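Local coordinates for extracellular solute-binding protein, family 3 (Methylophaga aminisulfidivorans MP, PDB 5SV6) that is of unknown function but has a periplasmic binding protein-like architecture and is probably connected with the bacterial methanol dehydrogenase system, at residues Tyr124-Ala129 against Trp215-Ala220; Phe130-Asp135 against Pro229-Val234; Ser235-Pro240 against Arg248-Gln253. All coordinates share one frame; numbering follows the deposited sequence.

Contact 1 (Tyr124-Ala129 against Trp215-Ala220); sequences YKSGYA and WAPEAA
In this periplasmic binding protein-like fold, strand 211-215 ends beside the long strand 118-133 and leads into helix 216-224, so Tyr128 and Trp215 form the last antiparallel, non-hydrogen-bonded pair before the chain turns into the helix. Just after the strand, Ala216 N donates to Gly127 O at 3.0 Å, from a position tilted 32° out of the carbonyl plane. Trp215, large and flat, suits a buried junction where it must meet several residues at once. Its CB lies over the face of the Tyr128 ring, 4.0 Å from the centroid, a CH-pi contact, while the two aromatic planes meet obliquely at 53°. With CG anti to the backbone N, chi1 174° turns the indole toward the backbone of Ser126 and Gly127, with CZ3 3.5 Å from Gly127 CA; a glycine presents only its backbone to that broad ring. Ser126 sets its CB against the Pro217 ring and gives its hydroxyl to Pro289 O. Pro217 CG also meets the edge of the Tyr124 ring in plane. A water bridges two polar groups, 2.6 Å from Tyr124 OH and accepting from Trp215 NE1 at 2.8 Å, in the plane of the indole at its edge.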
ATOM      1  N   TYR A 124       1.956  -4.987  11.102  1.00  9.58           N
ATOM      2  CA  TYR A 124       0.560  -5.258  10.729  1.00 11.77           C
ATOM      3  C   TYR A 124       0.442  -6.125   9.495  1.00  9.96           C
ATOM      4  O   TYR A 124       1.413  -6.369   8.794  1.00  9.28           O
ATOM      5  CB  TYR A 124      -0.274  -3.977  10.545  1.00  9.32           C
ATOM      6  CG  TYR A 124       0.089  -3.074   9.366  1.00 10.45           C
ATOM      7  CD1 TYR A 124      -0.791  -2.899   8.299  1.00 11.09           C
ATOM      8  CD2 TYR A 124       1.280  -2.365   9.348  1.00  9.14           C
ATOM      9  CE1 TYR A 124      -0.473  -2.062   7.231  1.00  9.54           C
ATOM     10  CE2 TYR A 124       1.605  -1.519   8.296  1.00  8.70           C
ATOM     11  CZ  TYR A 124       0.723  -1.369   7.241  1.00 11.45           C
ATOM     12  OH  TYR A 124       1.049  -0.518   6.202  1.00 11.17           O
ATOM     13  N   LYS A 125      -0.779  -6.555   9.224  1.00 10.06           N
ATOM     14  CA  LYS A 125      -1.078  -7.291   8.007  1.00 10.44           C
ATOM     15  C   LYS A 125      -2.344  -6.688   7.402  1.00 10.45           C
ATOM     16  O   LYS A 125      -3.321  -6.408   8.107  1.00 10.77           O
ATOM     17  CB  LYS A 125      -1.275  -8.775   8.341  1.00 10.51           C
ATOM     18  CG  LYS A 125      -1.479  -9.715   7.131  1.00  9.89           C
ATOM     19  CD  LYS A 125      -1.721 -11.147   7.636  1.00 12.38           C
ATOM     20  CE  LYS A 125      -1.941 -12.125   6.491  1.00 13.39           C
ATOM     21  NZ  LYS A 125      -2.043 -13.520   6.989  1.00 14.45           N
ATOM     22  N   SER A 126      -2.327  -6.452   6.097  1.00 10.20           N
ATOM     23  CA  SER A 126      -3.540  -5.983   5.438  1.00  8.75           C
ATOM     24  C   SER A 126      -3.661  -6.666   4.087  1.00  8.99           C
ATOM     25  O   SER A 126      -2.914  -7.589   3.792  1.00  7.80           O
ATOM     26  CB  SER A 126      -3.539  -4.456   5.306  1.00  8.65           C
ATOM     27  OG  SER A 126      -4.839  -3.988   5.000  1.00 10.97           O
ATOM     28  N   GLY A 127      -4.624  -6.245   3.283  1.00  9.59           N
ATOM     29  CA  GLY A 127      -4.813  -6.874   1.990  1.00 10.42           C
ATOM     30  C   GLY A 127      -5.337  -5.934   0.931  1.00  8.78           C
ATOM     31  O   GLY A 127      -5.774  -4.821   1.232  1.00  9.08           O
ATOM     32  N   TYR A 128      -5.259  -6.385  -0.317  1.00  8.71           N
ATOM     33  CA  TYR A 128      -5.924  -5.730  -1.431  1.00  8.90           C
ATOM     34  C   TYR A 128      -7.416  -5.896  -1.200  1.00  8.99           C
ATOM     35  O   TYR A 128      -7.837  -6.875  -0.598  1.00  8.67           O
ATOM     36  CB  TYR A 128      -5.485  -6.370  -2.762  1.00  9.61           C
ATOM     37  CG  TYR A 128      -4.108  -5.904  -3.155  1.00  9.49           C
ATOM     38  CD1 TYR A 128      -2.977  -6.468  -2.586  1.00 11.57           C
ATOM     39  CD2 TYR A 128      -3.941  -4.858  -4.056  1.00 11.74           C
ATOM     40  CE1 TYR A 128      -1.715  -6.010  -2.905  1.00 11.49           C
ATOM     41  CE2 TYR A 128      -2.687  -4.399  -4.386  1.00 10.99           C
ATOM     42  CZ  TYR A 128      -1.578  -4.975  -3.805  1.00 13.81           C
ATOM     43  OH  TYR A 128      -0.321  -4.515  -4.131  1.00 13.80           O
ATOM     44  N   ALA A 129      -8.206  -4.928  -1.657  1.00  8.61           N
ATOM     45  CA  ALA A 129      -9.644  -4.928  -1.385  1.00  9.56           C
ATOM     46  C   ALA A 129     -10.462  -4.442  -2.576  1.00  8.62           C
ATOM     47  O   ALA A 129     -10.035  -3.544  -3.299  1.00  8.53           O
ATOM     48  CB  ALA A 129      -9.959  -4.060  -0.157  1.00  8.38           C
ATOM     49  N   TRP A 215      -4.678  -1.924  -2.806  1.00  9.09           N
ATOM     50  CA  TRP A 215      -4.057  -2.210  -1.514  1.00  9.54           C
ATOM     51  C   TRP A 215      -4.736  -1.341  -0.451  1.00  9.13           C
ATOM     52  O   TRP A 215      -4.715  -0.118  -0.535  1.00 10.22           O
ATOM     53  CB  TRP A 215      -2.547  -1.915  -1.593  1.00 10.23           C
ATOM     54  CG  TRP A 215      -1.763  -2.030  -0.315  1.00 10.31           C
ATOM     55  CD1 TRP A 215      -1.038  -1.039   0.293  1.00 10.73           C
ATOM     56  CD2 TRP A 215      -1.573  -3.208   0.483  1.00 11.11           C
ATOM     57  NE1 TRP A 215      -0.416  -1.527   1.416  1.00 10.72           N
ATOM     58  CE2 TRP A 215      -0.738  -2.850   1.564  1.00 10.53           C
ATOM     59  CE3 TRP A 215      -2.034  -4.523   0.394  1.00  9.41           C
ATOM     60  CZ2 TRP A 215      -0.368  -3.759   2.555  1.00 10.01           C
ATOM     61  CZ3 TRP A 215      -1.657  -5.426   1.373  1.00  9.92           C
ATOM     62  CH2 TRP A 215      -0.831  -5.041   2.439  1.00 10.11           C
ATOM     63  N   ALA A 216      -5.353  -1.977   0.538  1.00  7.93           N
ATOM     64  CA  ALA A 216      -6.239  -1.253   1.457  1.00  8.79           C
ATOM     65  C   ALA A 216      -5.605  -0.071   2.216  1.00  8.60           C
ATOM     66  O   ALA A 216      -6.229   0.976   2.338  1.00  8.66           O
ATOM     67  CB  ALA A 216      -6.970  -2.214   2.409  1.00  9.47           C
ATOM     68  N   PRO A 217      -4.366  -0.222   2.715  1.00  9.98           N
ATOM     69  CA  PRO A 217      -3.773   0.949   3.379  1.00  8.97           C
ATOM     70  C   PRO A 217      -3.672   2.205   2.492  1.00 10.94           C
ATOM     71  O   PRO A 217      -3.729   3.322   3.020  1.00 11.03           O
ATOM     72  CB  PRO A 217      -2.382   0.443   3.788  1.00  7.63           C
ATOM     73  CG  PRO A 217      -2.607  -1.014   4.042  1.00 10.22           C
ATOM     74  CD  PRO A 217      -3.567  -1.441   2.948  1.00  9.98           C
ATOM     75  N   GLU A 218      -3.540   2.019   1.182  1.00 10.42           N
ATOM     76  CA  GLU A 218      -3.481   3.128   0.219  1.00 12.60           C
ATOM     77  C   GLU A 218      -4.826   3.808   0.026  1.00 10.76           C
ATOM     78  O   GLU A 218      -4.890   4.986  -0.317  1.00 12.59           O
ATOM     79  CB  GLU A 218      -3.068   2.601  -1.153  1.00 13.77           C
ATOM     80  CG  GLU A 218      -1.677   2.897  -1.534  1.00 19.53           C
ATOM     81  CD  GLU A 218      -1.190   2.004  -2.649  1.00 18.42           C
ATOM     82  OE1 GLU A 218      -1.989   1.683  -3.569  1.00 23.48           O
ATOM     83  OE2 GLU A 218      -0.012   1.608  -2.587  1.00 21.74           O
ATOM     84  N   ALA A 219      -5.901   3.042   0.188  1.00  8.67           N
ATOM     85  CA  ALA A 219      -7.226   3.522  -0.171  1.00 11.27           C
ATOM     86  C   ALA A 219      -8.047   3.978   1.024  1.00 11.33           C
ATOM     87  O   ALA A 219      -8.963   4.775   0.863  1.00 10.34           O
ATOM     88  CB  ALA A 219      -7.991   2.457  -0.943  1.00 11.24           C
ATOM     89  N   ALA A 220      -7.700   3.480   2.208  1.00  8.06           N
ATOM     90  CA  ALA A 220      -8.592   3.532   3.375  1.00 11.00           C
ATOM     91  C   ALA A 220      -9.140   4.908   3.740  1.00 13.52           C
ATOM     92  O   ALA A 220     -10.343   5.053   3.937  1.00 12.02           O
ATOM     93  CB  ALA A 220      -7.932   2.877   4.596  1.00  9.10           C
TER
HETATM   94  O   HOH W   1       1.093  -0.483   3.554  1.00 13.62           O

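Contact 2 (Phe130-Asp135 against Pro229-Val234); sequences FIYPAD and PLKMVV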
ATOM      1  N   PHE A 130     -11.638  -5.040  -2.757  1.00  7.89           N
ATOM      2  CA  PHE A 130     -12.631  -4.561  -3.714  1.00  7.95           C
ATOM      3  C   PHE A 130     -13.339  -3.347  -3.151  1.00  9.59           C
ATOM      4  O   PHE A 130     -13.772  -3.351  -1.999  1.00 10.75           O
ATOM      5  CB  PHE A 130     -13.659  -5.651  -4.004  1.00  8.73           C
ATOM      6  CG  PHE A 130     -13.062  -6.883  -4.597  1.00 10.70           C
ATOM      7  CD1 PHE A 130     -12.801  -6.951  -5.961  1.00 10.07           C
ATOM      8  CD2 PHE A 130     -12.739  -7.965  -3.793  1.00 11.03           C
ATOM      9  CE1 PHE A 130     -12.225  -8.078  -6.511  1.00 10.27           C
ATOM     10  CE2 PHE A 130     -12.175  -9.101  -4.335  1.00 11.81           C
ATOM     11  CZ  PHE A 130     -11.924  -9.161  -5.696  1.00 11.11           C
ATOM     12  N   ILE A 131     -13.444  -2.305  -3.964  1.00  8.62           N
ATOM     13  CA  ILE A 131     -14.057  -1.063  -3.540  1.00  9.04           C
ATOM     14  C   ILE A 131     -15.127  -0.672  -4.556  1.00  8.89           C
ATOM     15  O   ILE A 131     -14.819  -0.452  -5.725  1.00 10.07           O
ATOM     16  CB  ILE A 131     -12.994   0.042  -3.409  1.00  8.46           C
ATOM     17  CG1 ILE A 131     -12.035  -0.296  -2.257  1.00  7.64           C
ATOM     18  CG2 ILE A 131     -13.658   1.405  -3.195  1.00 10.44           C
ATOM     19  CD1 ILE A 131     -10.721   0.494  -2.258  1.00 10.53           C
ATOM     20  N   TYR A 132     -16.379  -0.593  -4.108  1.00  7.74           N
ATOM     21  CA  TYR A 132     -17.510  -0.369  -4.999  1.00  9.56           C
ATOM     22  C   TYR A 132     -18.652   0.357  -4.275  1.00 12.05           C
ATOM     23  O   TYR A 132     -18.644   0.442  -3.046  1.00 14.14           O
ATOM     24  CB  TYR A 132     -17.982  -1.705  -5.604  1.00 10.93           C
ATOM     25  CG  TYR A 132     -18.288  -2.791  -4.603  1.00 12.84           C
ATOM     26  CD1 TYR A 132     -17.292  -3.632  -4.141  1.00 13.88           C
ATOM     27  CD2 TYR A 132     -19.584  -2.993  -4.139  1.00 14.60           C
ATOM     28  CE1 TYR A 132     -17.568  -4.635  -3.220  1.00 14.86           C
ATOM     29  CE2 TYR A 132     -19.873  -3.988  -3.223  1.00 15.35           C
ATOM     30  CZ  TYR A 132     -18.863  -4.808  -2.770  1.00 19.69           C
ATOM     31  OH  TYR A 132     -19.144  -5.808  -1.862  1.00 21.82           O
ATOM     32  N   PRO A 133     -19.630   0.904  -5.026  1.00 12.21           N
ATOM     33  CA  PRO A 133     -20.654   1.687  -4.321  1.00 15.52           C
ATOM     34  C   PRO A 133     -21.527   0.818  -3.430  1.00 14.24           C
ATOM     35  O   PRO A 133     -21.900  -0.285  -3.823  1.00 14.32           O
ATOM     36  CB  PRO A 133     -21.495   2.284  -5.461  1.00 16.45           C
ATOM     37  CG  PRO A 133     -20.581   2.302  -6.635  1.00 14.82           C
ATOM     38  CD  PRO A 133     -19.770   1.027  -6.488  1.00 14.61           C
ATOM     39  N   ALA A 134     -21.820   1.303  -2.232  1.00 14.79           N
ATOM     40  CA  ALA A 134     -22.683   0.563  -1.330  1.00 18.18           C
ATOM     41  C   ALA A 134     -24.118   0.775  -1.785  1.00 20.88           C
ATOM     42  O   ALA A 134     -24.394   1.691  -2.571  1.00 21.31           O
ATOM     43  CB  ALA A 134     -22.494   1.038   0.101  1.00 20.54           C
ATOM     44  N   ASP A 135     -25.017  -0.079  -1.309  1.00 24.31           N
ATOM     45  CA  ASP A 135     -26.454   0.089  -1.520  1.00 24.98           C
ATOM     46  C   ASP A 135     -26.877  -0.027  -2.986  1.00 26.98           C
ATOM     47  O   ASP A 135     -27.924   0.496  -3.380  1.00 25.87           O
ATOM     48  CB  ASP A 135     -26.932   1.428  -0.937  1.00 28.00           C
ATOM     49  CG  ASP A 135     -26.575   1.588   0.531  1.00 29.35           C
ATOM     50  OD1 ASP A 135     -26.913   0.685   1.325  1.00 30.81           O
ATOM     51  OD2 ASP A 135     -25.939   2.608   0.887  1.00 33.60           O
ATOM     52  N   PRO A 229     -21.338   6.641  -0.350  1.00 20.10           N
ATOM     53  CA  PRO A 229     -20.953   5.530   0.526  1.00 19.48           C
ATOM     54  C   PRO A 229     -20.323   4.400  -0.283  1.00 16.59           C
ATOM     55  O   PRO A 229     -20.900   3.977  -1.280  1.00 16.40           O
ATOM     56  CB  PRO A 229     -22.288   5.067   1.119  1.00 18.21           C
ATOM     57  CG  PRO A 229     -23.219   6.216   0.940  1.00 21.76           C
ATOM     58  CD  PRO A 229     -22.790   6.884  -0.328  1.00 21.42           C
ATOM     59  N   LEU A 230     -19.155   3.930   0.146  1.00 15.40           N
ATOM     60  CA  LEU A 230     -18.471   2.852  -0.558  1.00 16.14           C
ATOM     61  C   LEU A 230     -18.323   1.642   0.344  1.00 15.03           C
ATOM     62  O   LEU A 230     -18.254   1.767   1.568  1.00 15.19           O
ATOM     63  CB  LEU A 230     -17.082   3.303  -1.021  1.00 12.32           C
ATOM     64  CG  LEU A 230     -17.002   4.515  -1.957  1.00 16.02           C
ATOM     65  CD1 LEU A 230     -15.549   4.783  -2.334  1.00 13.20           C
ATOM     66  CD2 LEU A 230     -17.845   4.329  -3.217  1.00 14.01           C
ATOM     67  N   LYS A 231     -18.274   0.470  -0.269  1.00 12.99           N
ATOM     68  CA  LYS A 231     -17.909  -0.736   0.440  1.00 14.47           C
ATOM     69  C   LYS A 231     -16.457  -1.032   0.141  1.00 15.11           C
ATOM     70  O   LYS A 231     -16.000  -0.814  -0.984  1.00 12.90           O
ATOM     71  CB  LYS A 231     -18.767  -1.917  -0.021  1.00 18.00           C
ATOM     72  CG  LYS A 231     -20.162  -1.944   0.586  1.00 22.82           C
ATOM     73  CD  LYS A 231     -20.754  -3.354   0.531  1.00 28.06           C
ATOM     74  CE  LYS A 231     -19.990  -4.311   1.440  1.00 23.14           C
ATOM     75  NZ  LYS A 231     -20.615  -5.664   1.479  1.00 31.59           N
HETATM   76  N   MSE A 232     -15.736  -1.527   1.143  1.00 13.66           N
HETATM   77  CA  MSE A 232     -14.373  -2.005   0.946  1.00 11.40           C
HETATM   78  C   MSE A 232     -14.259  -3.433   1.487  1.00 14.35           C
HETATM   79  O   MSE A 232     -14.269  -3.659   2.699  1.00 14.39           O
HETATM   80  CB  MSE A 232     -13.363  -1.073   1.627  1.00 11.75           C
HETATM   81  CG  MSE A 232     -11.904  -1.452   1.348  1.00 13.38           C
HETATM   82 SE   MSE A 232     -10.595  -0.161   2.044  1.00 27.60          SE
HETATM   83  CE  MSE A 232     -11.135  -0.179   3.908  1.00 13.79           C
ATOM     84  N   VAL A 233     -14.181  -4.397   0.581  1.00 10.91           N
ATOM     85  CA  VAL A 233     -14.179  -5.799   0.953  1.00 11.21           C
ATOM     86  C   VAL A 233     -12.792  -6.377   0.734  1.00 11.00           C
ATOM     87  O   VAL A 233     -12.329  -6.458  -0.402  1.00  9.36           O
ATOM     88  CB  VAL A 233     -15.208  -6.591   0.111  1.00 11.41           C
ATOM     89  CG1 VAL A 233     -15.169  -8.072   0.468  1.00  9.86           C
ATOM     90  CG2 VAL A 233     -16.613  -6.020   0.314  1.00 10.82           C
ATOM     91  N   VAL A 234     -12.126  -6.762   1.819  1.00 11.66           N
ATOM     92  CA  VAL A 234     -10.763  -7.278   1.728  1.00 11.56           C
ATOM     93  C   VAL A 234     -10.722  -8.663   1.082  1.00 11.87           C
ATOM     94  O   VAL A 234     -11.516  -9.547   1.437  1.00 11.43           O
ATOM     95  CB  VAL A 234     -10.097  -7.350   3.119  1.00 12.64           C
ATOM     96  CG1 VAL A 234      -8.695  -7.882   2.993  1.00 13.40           C
ATOM     97  CG2 VAL A 234     -10.098  -5.969   3.789  1.00 11.74           C
TER
HETATM   98  O   HOH W   2     -21.244  -7.297  -1.450  1.00 27.61           O
HETATM   99  O   HOH W   3     -23.193   4.434  -2.907  1.00 19.60           O
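Phe130 and Val233 bond twice through their backbones, Phe130 N to Val233 O and Val233 N to Phe130 O, both at 2.8 Å. The next hydrogen-bonded pair is Tyr132 with Lys231, where Lys231 N donates to Tyr132 O at 2.8 Å and Tyr132 N returns a longer bond to Lys231 O. Beyond Pro133, which has no N-H to give, Ala134 N still reaches Pro229 O at 3.0 Å, and a water donates to both Pro229 O and Ala134 O.

Side chains then sort to the two faces. On one, chi1 of 53° places Tyr132 CG between the backbone N and the carbonyl carbon, which swings the ring back across the neighbouring strand, beside Lys231 and Val233. The lysine CB sits over the ring face, 4.1 Å from the centroid, so its aliphatic part covers an aromatic surface while the amine stays near solvent; a water hydrogen-bonded to Tyr132 OH also accepts a weak bond from Lys231 NZ. Val233 CG2 approaches the same hydroxyl, 3.3 Å from Tyr132 OH. On the other face, Ile131 CG1 lies 3.8 Å from CG of Met232, a selenomethionine here, the two chains side by side, and Ile131 CG2 meets Leu230 CD1. The branched apolar chains of Ile131 and Leu230 suit a surface packed against Val223 of helix 216-224, with Leu230 also touching helix 197-206. The arrangement is a regular antiparallel strand pair, its axes at 160°, with one face covered by helices, as in the alpha/beta lobes of periplasmic binding proteins.

Contact 3 (Ser235-Pro240 against Arg248-Gln253); sequences SEEIAP and RQQFEQ
Glu237 sends CG anti to its own nitrogen (chi1 -178°) and continues extended, while Arg248 starts the same way but bends at chi3 (-76°), and the two side chains run alongside each other across a beta hairpin formed by strand 238-239 and strand 247-257. The pairing of a carboxylate with an arginine suits this rather open edge: Arg248 NH1 forms a salt bridge with Glu237 OE2 at 2.9 Å, on the anti side of the carboxylate, and the two planes stand 89° apart. NH1 also donates to Gln250 O, which fixes the guanidinium's rotation, and Ile238 CD1 lies over one of its faces. Glu237 OE2 has a second partner in Lys125. The backbone is joined where Gln249 N gives a 2.7 Å bond to Glu237 O. The extended chain of Gln250 carries NE2 to Ser235 O, 2.8 Å away and in the amide plane, while its CG and CD rest on Glu237 CA. A leucine here has no N-H to offer and would probably leave Ser235 O without this donor. Gln249 bends instead, its NE2 bonded to Val247 O and its OE1 accepting from Trp143, and its CB packs 3.6 Å from Ser235 CB.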
ATOM      1  N   SER A 235      -9.805  -8.853   0.135  1.00  9.65           N
ATOM      2  CA  SER A 235      -9.694 -10.133  -0.571  1.00 11.17           C
ATOM      3  C   SER A 235      -9.284 -11.271   0.355  1.00 12.59           C
ATOM      4  O   SER A 235      -8.756 -11.037   1.440  1.00 10.11           O
ATOM      5  CB  SER A 235      -8.672 -10.053  -1.708  1.00 11.68           C
ATOM      6  OG  SER A 235      -9.261  -9.579  -2.899  1.00 12.41           O
ATOM      7  N   GLU A 236      -9.535 -12.497  -0.094  1.00 11.38           N
ATOM      8  CA  GLU A 236      -9.053 -13.694   0.585  1.00 15.34           C
ATOM      9  C   GLU A 236      -7.523 -13.715   0.522  1.00 16.26           C
ATOM     10  O   GLU A 236      -6.932 -13.140  -0.397  1.00 15.34           O
ATOM     11  CB  GLU A 236      -9.667 -14.952  -0.059  1.00 15.95           C
ATOM     12  CG  GLU A 236     -11.160 -15.128   0.273  1.00 20.50           C
ATOM     13  CD  GLU A 236     -11.898 -16.098  -0.659  1.00 21.11           C
ATOM     14  OE1 GLU A 236     -11.253 -16.756  -1.503  1.00 21.24           O
ATOM     15  OE2 GLU A 236     -13.139 -16.187  -0.550  1.00 23.58           O
ATOM     16  N   GLU A 237      -6.882 -14.372   1.487  1.00 16.17           N
ATOM     17  CA  GLU A 237      -5.410 -14.379   1.557  1.00 14.96           C
ATOM     18  C   GLU A 237      -4.754 -14.879   0.273  1.00 15.68           C
ATOM     19  O   GLU A 237      -3.814 -14.264  -0.241  1.00 12.74           O
ATOM     20  CB  GLU A 237      -4.907 -15.196   2.758  1.00 15.49           C
ATOM     21  CG  GLU A 237      -3.377 -15.186   2.907  1.00 15.55           C
ATOM     22  CD  GLU A 237      -2.903 -15.623   4.283  1.00 18.11           C
ATOM     23  OE1 GLU A 237      -3.609 -16.414   4.940  1.00 19.90           O
ATOM     24  OE2 GLU A 237      -1.821 -15.167   4.714  1.00 19.38           O
ATOM     25  N   ILE A 238      -5.244 -16.005  -0.239  1.00 14.48           N
ATOM     26  CA  ILE A 238      -4.714 -16.574  -1.472  1.00 16.30           C
ATOM     27  C   ILE A 238      -5.846 -16.800  -2.466  1.00 17.11           C
ATOM     28  O   ILE A 238      -6.748 -17.594  -2.210  1.00 17.73           O
ATOM     29  CB  ILE A 238      -4.019 -17.928  -1.205  1.00 18.77           C
ATOM     30  CG1 ILE A 238      -3.030 -17.805  -0.043  1.00 19.91           C
ATOM     31  CG2 ILE A 238      -3.324 -18.445  -2.463  1.00 19.50           C
ATOM     32  CD1 ILE A 238      -1.828 -16.953  -0.347  1.00 17.25           C
ATOM     33  N   ALA A 239      -5.809 -16.096  -3.592  1.00 16.31           N
ATOM     34  CA  ALA A 239      -6.817 -16.288  -4.633  1.00 18.80           C
ATOM     35  C   ALA A 239      -6.409 -17.403  -5.589  1.00 18.87           C
ATOM     36  O   ALA A 239      -5.292 -17.391  -6.122  1.00 15.49           O
ATOM     37  CB  ALA A 239      -7.060 -14.993  -5.403  1.00 18.31           C
ATOM     38  N   PRO A 240      -7.317 -18.370  -5.806  1.00 18.21           N
ATOM     39  CA  PRO A 240      -7.067 -19.505  -6.705  1.00 21.48           C
ATOM     40  C   PRO A 240      -7.045 -19.080  -8.163  1.00 22.35           C
ATOM     41  O   PRO A 240      -7.715 -18.121  -8.528  1.00 22.92           O
ATOM     42  CB  PRO A 240      -8.265 -20.433  -6.448  1.00 22.28           C
ATOM     43  CG  PRO A 240      -9.320 -19.547  -5.907  1.00 22.68           C
ATOM     44  CD  PRO A 240      -8.599 -18.507  -5.095  1.00 18.85           C
ATOM     45  N   ARG A 248      -1.386 -14.469  -3.805  1.00 12.18           N
ATOM     46  CA  ARG A 248      -1.505 -13.842  -2.489  1.00 12.79           C
ATOM     47  C   ARG A 248      -2.092 -12.435  -2.586  1.00 12.05           C
ATOM     48  O   ARG A 248      -1.667 -11.641  -3.422  1.00 13.35           O
ATOM     49  CB  ARG A 248      -0.132 -13.796  -1.802  1.00 14.08           C
ATOM     50  CG  ARG A 248      -0.128 -13.097  -0.448  1.00 13.40           C
ATOM     51  CD  ARG A 248       1.198 -13.314   0.289  1.00 16.35           C
ATOM     52  NE  ARG A 248       1.267 -14.659   0.848  1.00 15.64           N
ATOM     53  CZ  ARG A 248       0.694 -15.010   1.998  1.00 18.75           C
ATOM     54  NH1 ARG A 248       0.015 -14.113   2.715  1.00 15.06           N
ATOM     55  NH2 ARG A 248       0.800 -16.257   2.433  1.00 14.49           N
ATOM     56  N   GLN A 249      -3.075 -12.134  -1.741  1.00 12.61           N
ATOM     57  CA  GLN A 249      -3.713 -10.812  -1.737  1.00 10.42           C
ATOM     58  C   GLN A 249      -3.521 -10.094  -0.406  1.00 10.96           C
ATOM     59  O   GLN A 249      -3.888  -8.925  -0.273  1.00  9.85           O
ATOM     60  CB  GLN A 249      -5.215 -10.948  -1.981  1.00 11.07           C
ATOM     61  CG  GLN A 249      -5.583 -11.920  -3.075  1.00 16.37           C
ATOM     62  CD  GLN A 249      -5.496 -11.308  -4.445  1.00 15.87           C
ATOM     63  OE1 GLN A 249      -6.102 -10.272  -4.708  1.00 15.93           O
ATOM     64  NE2 GLN A 249      -4.746 -11.954  -5.341  1.00 15.25           N
ATOM     65  N   GLN A 250      -2.977 -10.806   0.579  1.00  9.91           N
ATOM     66  CA  GLN A 250      -2.761 -10.261   1.921  1.00 10.34           C
ATOM     67  C   GLN A 250      -1.279 -10.333   2.272  1.00 11.37           C
ATOM     68  O   GLN A 250      -0.639 -11.352   2.039  1.00  9.47           O
ATOM     69  CB  GLN A 250      -3.578 -11.039   2.962  1.00 10.96           C
ATOM     70  CG  GLN A 250      -5.081 -10.896   2.814  1.00  9.70           C
ATOM     71  CD  GLN A 250      -5.856 -11.700   3.853  1.00 14.70           C
ATOM     72  OE1 GLN A 250      -5.304 -12.130   4.869  1.00 12.02           O
ATOM     73  NE2 GLN A 250      -7.149 -11.875   3.617  1.00 12.06           N
ATOM     74  N   PHE A 251      -0.735  -9.256   2.836  1.00  9.24           N
ATOM     75  CA  PHE A 251       0.711  -9.164   3.061  1.00  9.99           C
ATOM     76  C   PHE A 251       1.059  -8.591   4.434  1.00  8.84           C
ATOM     77  O   PHE A 251       0.514  -7.558   4.840  1.00  8.37           O
ATOM     78  CB  PHE A 251       1.362  -8.293   1.977  1.00  9.31           C
ATOM     79  CG  PHE A 251       1.238  -8.866   0.586  1.00 11.37           C
ATOM     80  CD1 PHE A 251       2.275  -9.613   0.037  1.00 11.30           C
ATOM     81  CD2 PHE A 251       0.079  -8.682  -0.154  1.00 10.33           C
ATOM     82  CE1 PHE A 251       2.155 -10.169  -1.229  1.00 11.35           C
ATOM     83  CE2 PHE A 251      -0.051  -9.233  -1.428  1.00 10.83           C
ATOM     84  CZ  PHE A 251       0.992  -9.976  -1.967  1.00 10.99           C
ATOM     85  N   GLU A 252       1.984  -9.251   5.128  1.00  9.67           N
ATOM     86  CA  GLU A 252       2.524  -8.722   6.376  1.00 11.12           C
ATOM     87  C   GLU A 252       3.488  -7.586   6.050  1.00  9.53           C
ATOM     88  O   GLU A 252       4.279  -7.682   5.108  1.00  8.96           O
ATOM     89  CB  GLU A 252       3.242  -9.815   7.176  1.00 11.57           C
ATOM     90  CG  GLU A 252       2.303 -10.868   7.759  1.00 14.12           C
ATOM     91  CD  GLU A 252       3.050 -11.972   8.489  1.00 21.93           C
ATOM     92  OE1 GLU A 252       4.270 -12.128   8.266  1.00 22.74           O
ATOM     93  OE2 GLU A 252       2.423 -12.668   9.306  1.00 26.45           O
ATOM     94  N   GLN A 253       3.422  -6.511   6.826  1.00  7.11           N
ATOM     95  CA  GLN A 253       4.295  -5.360   6.596  1.00  9.07           C
ATOM     96  C   GLN A 253       5.325  -5.180   7.714  1.00  8.82           C
ATOM     97  O   GLN A 253       4.997  -5.311   8.891  1.00  8.48           O
ATOM     98  CB  GLN A 253       3.457  -4.091   6.438  1.00  8.91           C
ATOM     99  CG  GLN A 253       2.459  -4.175   5.286  1.00  9.37           C
ATOM    100  CD  GLN A 253       3.151  -4.277   3.944  1.00 11.48           C
ATOM    101  OE1 GLN A 253       3.820  -3.339   3.514  1.00 10.01           O
ATOM    102  NE2 GLN A 253       3.019  -5.431   3.288  1.00 10.19           N
TER

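Contacts 1 and 2 share strand 118-133, and contact 3 lies on strand 247-257, its neighbour in the same sheet. The first two use consecutive parts of their strand, with centres about 13 Å apart, and helix 216-224 leads on to strand 230-234; Ala129 CB packs 3.6 Å from Met232 CG, and Ala219 CB meets Ile131 CD1 at the same distance. Contact 3 lies about 10 Å from contact 1, centre to centre, and a probable hydrogen bond of 2.8 Å runs from Gln253 N to Tyr124 O. Contacts 2 and 3, about 18 Å apart between centres, touch where Phe130 CE2 packs 3.3 Å from Ser235 OG. All three are structural packing within and around this sheet.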